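Local coordinates for protein alkane monooxygenase (Geobacillus thermodenitrificans, PDB 3B9O) that belongs to the luciferase-like monooxygenases, a TIM-barrel family, and holds flavin mononucleotide in a pocket of the barrel, at residues His111-Ala116 with Phe206-Pro211; Val167-Trp172 with Gln219-Ile224. All blocks are in the same frame, centred on the assembly; numbering follows the deposited sequence.

How the contacts relate
Both contacts lie on the same side of the chain's centre, with their own centres about 12 Å apart. Along the chain their segments alternate: 111-116, 167-172, 206-211, 219-224. Helices 112-125 and 154-174 lie side by side and each supplies one segment. Contact 1 sets the start of helix 112-125 against strand 207-208, part of a small antiparallel hairpin outside the barrel. Contact 2 sets helix 154-174 against the chain that enters barrel strand 223-227. The two touch directly, through a probable hydrogen bond from Trp172 NE1 to Ala116 O and through packing of Pro112 and Phe206 on Val167. Helix 154-174 thus ties the excursion between two barrel strands to the barrel wall.

Contact 1: His111-Ala116 with Phe206-Pro211; sequences HPYGHA and FEVPGP
The first turn of helix 112-125 faces strand 207-208 and the loop that follows it to Pro211, with the CA atoms of Tyr113 and Val208 7.8 Å apart and those of His111 and Phe206 8.7 Å apart. Pro112 and Phe206 reach each other from opposite directions. Pro112 CG sits over the centre of the phenyl face, 3.8 Å from the ring centroid and 11° off the normal. This is a CH-pi contact. Pro112 CD comes closer to the rim, 3.4 Å from Phe206 CE2. The same phenyl ring turns an edge to the face of the His111 ring, with the planes at 80°, giving a T-shaped pair. Val208 CG2 lies at the edge of the His111 ring. The other methyl, CG1, stands anti to the backbone N and packs 3.9 Å from Tyr113 CD1. Val208 thus touches both the His111 and the Tyr113 ring, one with each methyl. The Tyr113 hydroxyl ends the row. Its OH donates to Pro211 O at 2.8 Å, and the acceptor lies in the plane of the phenol ring. The C=O...O angle is 170°, so the hydroxyl meets the carbonyl nearly head on. A cis peptide bond precedes Pro211. Phe206 also rests on Leu160 of helix 154-174, and its backbone N is hydrogen-bonded to Glu163. His111 is the N-cap residue of its helix. The contact is a helix N-terminus packed on a beta-hairpin, here an excursion of the chain lying on the outer helices of a TIM-barrel fold.

Contact 2: Val167-Trp172 with Gln219-Ile224; sequences VCYKLW and QRTPVI
Trp172 lays one face of its indole against Pro222 and the backbone of Arg220. Pro222 CD stands 3.5 Å from the centroid of the six-membered ring and 12° off its normal, a CH-pi contact. Arg220 O lies over the same face, 3.7 Å from Trp172 CG. Cys168 O, a helix carbonyl, lies on the opposite face, toward the rim. The NE1 hydrogen bond to Ala116 O and the Pro222 packing fix the indole's rotation. Thr221 crosses the indole at about a right angle. Its OG1 and CG2 both lie 3.6 Å from Trp172 CE3, while OG1 is hydrogen-bonded to Glu173. Thr221 CG2 also approaches the edge of the Tyr169 ring, whose hydroxyl is hydrogen-bonded to His240. The Arg220 chain is extended from CG to NE and runs alongside Trp172 O. Its NH1 donates to Trp172 O at 2.9 Å, with an N-H...O angle of 157°. That oxygen lies in the guanidinium plane. Water 1 lies there too, accepting a weak bond from NH1 and donating to Leu171 O. NH2 forms a salt bridge with Asp178 and a hydrogen bond to Trp176 O. The buried guanidinium is thus fixed mainly by protein partners. Asp178 probably offsets its charge, and the helix carbonyls near the C-terminal end of helix 154-174 would add to that.

Contact 1: His111-Ala116 with Phe206-Pro211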
# COMPACT_ATOMS: atom_id res chain seq x y z
N HIS A 111 -0.57 -6.23 -18.82
CA HIS A 111 -0.32 -7.67 -18.86
C HIS A 111 0.66 -8.11 -17.79
O HIS A 111 1.67 -7.42 -17.54
CB HIS A 111 0.17 -8.09 -20.27
CG HIS A 111 0.22 -9.58 -20.46
ND1 HIS A 111 -0.79 -10.29 -21.08
CD2 HIS A 111 1.14 -10.50 -20.08
CE1 HIS A 111 -0.50 -11.58 -21.09
NE2 HIS A 111 0.67 -11.74 -20.48
N PRO A 112 0.40 -9.25 -17.14
CA PRO A 112 1.32 -9.76 -16.12
C PRO A 112 2.76 -10.05 -16.55
O PRO A 112 3.63 -10.04 -15.70
CB PRO A 112 0.63 -11.07 -15.63
CG PRO A 112 -0.30 -11.42 -16.77
CD PRO A 112 -0.80 -10.12 -17.25
N TYR A 113 3.01 -10.32 -17.83
CA TYR A 113 4.37 -10.72 -18.25
C TYR A 113 5.31 -9.53 -18.11
O TYR A 113 6.45 -9.71 -17.68
CB TYR A 113 4.40 -11.24 -19.68
CG TYR A 113 5.65 -11.99 -20.09
CD1 TYR A 113 5.90 -13.29 -19.63
CD2 TYR A 113 6.55 -11.42 -20.97
CE1 TYR A 113 7.02 -13.98 -20.04
CE2 TYR A 113 7.68 -12.12 -21.42
CZ TYR A 113 7.90 -13.39 -20.96
OH TYR A 113 9.01 -14.08 -21.35
N GLY A 114 4.80 -8.34 -18.44
CA GLY A 114 5.56 -7.09 -18.34
C GLY A 114 5.74 -6.68 -16.88
O GLY A 114 6.84 -6.27 -16.47
N HIS A 115 4.67 -6.82 -16.09
CA HIS A 115 4.74 -6.61 -14.66
C HIS A 115 5.72 -7.55 -13.95
O HIS A 115 6.44 -7.13 -13.02
CB HIS A 115 3.36 -6.74 -13.99
CG HIS A 115 3.37 -6.29 -12.57
ND1 HIS A 115 3.05 -7.12 -11.52
CD2 HIS A 115 3.74 -5.10 -12.02
CE1 HIS A 115 3.16 -6.45 -10.39
NE2 HIS A 115 3.58 -5.22 -10.66
N ALA A 116 5.76 -8.81 -14.36
CA ALA A 116 6.62 -9.75 -13.68
C ALA A 116 8.09 -9.34 -13.83
O ALA A 116 8.84 -9.39 -12.86
CB ALA A 116 6.38 -11.20 -14.18
N PHE A 206 -5.61 -15.42 -19.28
CA PHE A 206 -4.23 -15.40 -19.78
C PHE A 206 -3.75 -16.69 -20.39
O PHE A 206 -4.10 -17.79 -19.93
CB PHE A 206 -3.28 -14.99 -18.63
CG PHE A 206 -3.61 -13.65 -18.04
CD1 PHE A 206 -4.05 -13.54 -16.74
CD2 PHE A 206 -3.47 -12.50 -18.83
CE1 PHE A 206 -4.36 -12.30 -16.20
CE2 PHE A 206 -3.77 -11.26 -18.32
CZ PHE A 206 -4.22 -11.14 -17.00
N GLU A 207 -2.89 -16.55 -21.37
CA GLU A 207 -2.16 -17.65 -21.96
C GLU A 207 -0.69 -17.21 -22.03
O GLU A 207 -0.34 -16.32 -22.81
CB GLU A 207 -2.71 -17.95 -23.36
CG GLU A 207 -2.15 -19.24 -23.98
CD GLU A 207 -2.83 -20.47 -23.40
OE1 GLU A 207 -4.05 -20.41 -23.08
OE2 GLU A 207 -2.15 -21.50 -23.26
N VAL A 208 0.15 -17.83 -21.21
CA VAL A 208 1.55 -17.41 -21.03
C VAL A 208 2.44 -18.64 -20.98
O VAL A 208 2.61 -19.25 -19.93
CB VAL A 208 1.77 -16.54 -19.76
CG1 VAL A 208 3.26 -16.14 -19.61
CG2 VAL A 208 0.89 -15.31 -19.80
N PRO A 209 3.00 -19.03 -22.13
CA PRO A 209 3.94 -20.17 -22.18
C PRO A 209 5.20 -19.99 -21.34
O PRO A 209 5.74 -20.97 -20.84
CB PRO A 209 4.26 -20.34 -23.67
CG PRO A 209 3.68 -19.14 -24.38
CD PRO A 209 2.70 -18.45 -23.45
N GLY A 210 5.66 -18.75 -21.12
CA GLY A 210 6.89 -18.57 -20.32
C GLY A 210 8.01 -18.81 -21.31
O GLY A 210 7.74 -18.86 -22.54
N PRO A 211 9.26 -18.93 -20.84
CA PRO A 211 9.75 -18.80 -19.46
C PRO A 211 9.76 -17.31 -19.05
O PRO A 211 9.48 -16.40 -19.87
CB PRO A 211 11.18 -19.32 -19.55
CG PRO A 211 11.58 -19.04 -20.97
CD PRO A 211 10.35 -19.20 -21.79

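Contact 2: Val167-Trp172 with Gln219-Ile224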
# COMPACT_ATOMS: atom_id res chain seq x y z
N VAL A 167 -0.12 -16.32 -12.61
CA VAL A 167 0.89 -16.10 -13.69
C VAL A 167 2.19 -15.56 -13.12
O VAL A 167 3.27 -16.11 -13.41
CB VAL A 167 0.36 -15.11 -14.80
CG1 VAL A 167 1.45 -14.77 -15.79
CG2 VAL A 167 -0.89 -15.71 -15.53
N CYS A 168 2.10 -14.52 -12.28
CA CYS A 168 3.29 -13.94 -11.64
C CYS A 168 3.99 -14.95 -10.75
O CYS A 168 5.22 -15.14 -10.86
CB CYS A 168 2.90 -12.64 -10.89
SG CYS A 168 2.42 -11.35 -12.06
N TYR A 169 3.23 -15.65 -9.91
CA TYR A 169 3.84 -16.72 -9.07
C TYR A 169 4.59 -17.76 -9.91
O TYR A 169 5.72 -18.12 -9.58
CB TYR A 169 2.80 -17.48 -8.22
CG TYR A 169 2.02 -16.70 -7.18
CD1 TYR A 169 0.73 -17.11 -6.83
CD2 TYR A 169 2.56 -15.57 -6.53
CE1 TYR A 169 -0.02 -16.44 -5.87
CE2 TYR A 169 1.81 -14.87 -5.55
CZ TYR A 169 0.52 -15.32 -5.24
OH TYR A 169 -0.22 -14.68 -4.29
N LYS A 170 3.98 -18.26 -11.00
CA LYS A 170 4.68 -19.23 -11.87
C LYS A 170 5.99 -18.67 -12.44
O LYS A 170 7.01 -19.32 -12.37
CB LYS A 170 3.79 -19.70 -13.01
CG LYS A 170 2.62 -20.61 -12.53
CD LYS A 170 1.55 -20.70 -13.64
CE LYS A 170 0.41 -21.54 -13.08
NZ LYS A 170 -0.50 -21.99 -14.14
N LEU A 171 5.94 -17.47 -12.99
CA LEU A 171 7.15 -16.76 -13.46
C LEU A 171 8.24 -16.58 -12.39
O LEU A 171 9.42 -16.91 -12.57
CB LEU A 171 6.76 -15.40 -14.09
CG LEU A 171 5.86 -15.47 -15.34
CD1 LEU A 171 5.34 -14.10 -15.74
CD2 LEU A 171 6.61 -16.17 -16.54
N TRP A 172 7.83 -16.07 -11.24
CA TRP A 172 8.76 -15.72 -10.19
C TRP A 172 9.36 -16.88 -9.41
O TRP A 172 10.50 -16.78 -9.00
CB TRP A 172 8.07 -14.78 -9.19
CG TRP A 172 7.78 -13.41 -9.73
CD1 TRP A 172 8.54 -12.72 -10.63
CD2 TRP A 172 6.73 -12.53 -9.31
NE1 TRP A 172 7.99 -11.47 -10.83
CE2 TRP A 172 6.90 -11.32 -10.02
CE3 TRP A 172 5.65 -12.65 -8.40
CZ2 TRP A 172 6.00 -10.24 -9.90
CZ3 TRP A 172 4.77 -11.59 -8.26
CH2 TRP A 172 4.95 -10.39 -9.00
N GLN A 219 14.06 -12.13 -3.12
CA GLN A 219 12.75 -12.53 -2.62
C GLN A 219 11.97 -13.43 -3.58
O GLN A 219 10.97 -14.05 -3.15
CB GLN A 219 11.91 -11.30 -2.36
CG GLN A 219 12.43 -10.45 -1.22
CD GLN A 219 11.51 -9.30 -0.86
OE1 GLN A 219 11.23 -8.42 -1.68
NE2 GLN A 219 11.09 -9.26 0.36
N ARG A 220 12.36 -13.40 -4.85
CA ARG A 220 11.63 -13.93 -6.01
C ARG A 220 10.28 -13.25 -6.20
O ARG A 220 10.15 -12.45 -7.12
CB ARG A 220 11.51 -15.48 -6.01
CG ARG A 220 12.84 -16.28 -6.28
CD ARG A 220 12.39 -17.76 -6.28
NE ARG A 220 13.37 -18.74 -6.72
CZ ARG A 220 13.48 -19.18 -7.97
NH1 ARG A 220 12.70 -18.69 -8.92
NH2 ARG A 220 14.38 -20.12 -8.26
N THR A 221 9.27 -13.60 -5.39
CA THR A 221 7.99 -12.88 -5.37
C THR A 221 8.13 -11.68 -4.41
O THR A 221 8.60 -11.84 -3.27
CB THR A 221 6.83 -13.82 -4.95
OG1 THR A 221 6.74 -14.91 -5.87
CG2 THR A 221 5.51 -13.08 -4.81
N PRO A 222 7.71 -10.47 -4.85
CA PRO A 222 7.71 -9.30 -3.91
C PRO A 222 6.80 -9.61 -2.70
O PRO A 222 5.88 -10.45 -2.82
CB PRO A 222 7.08 -8.17 -4.74
CG PRO A 222 7.26 -8.57 -6.16
CD PRO A 222 7.19 -10.10 -6.17
N VAL A 223 7.04 -8.97 -1.56
CA VAL A 223 6.11 -9.08 -0.46
C VAL A 223 4.74 -8.66 -0.98
O VAL A 223 4.60 -7.59 -1.63
CB VAL A 223 6.54 -8.23 0.75
CG1 VAL A 223 5.39 -8.21 1.77
CG2 VAL A 223 7.78 -8.86 1.38
N ILE A 224 3.74 -9.50 -0.73
CA ILE A 224 2.39 -9.26 -1.28
C ILE A 224 1.47 -8.53 -0.30
O ILE A 224 1.11 -9.06 0.75
CB ILE A 224 1.67 -10.59 -1.73
CG1 ILE A 224 2.55 -11.39 -2.72
CG2 ILE A 224 0.21 -10.23 -2.31
CD1 ILE A 224 2.87 -10.64 -4.05
O HOH W 1 11.78 -18.22 -11.73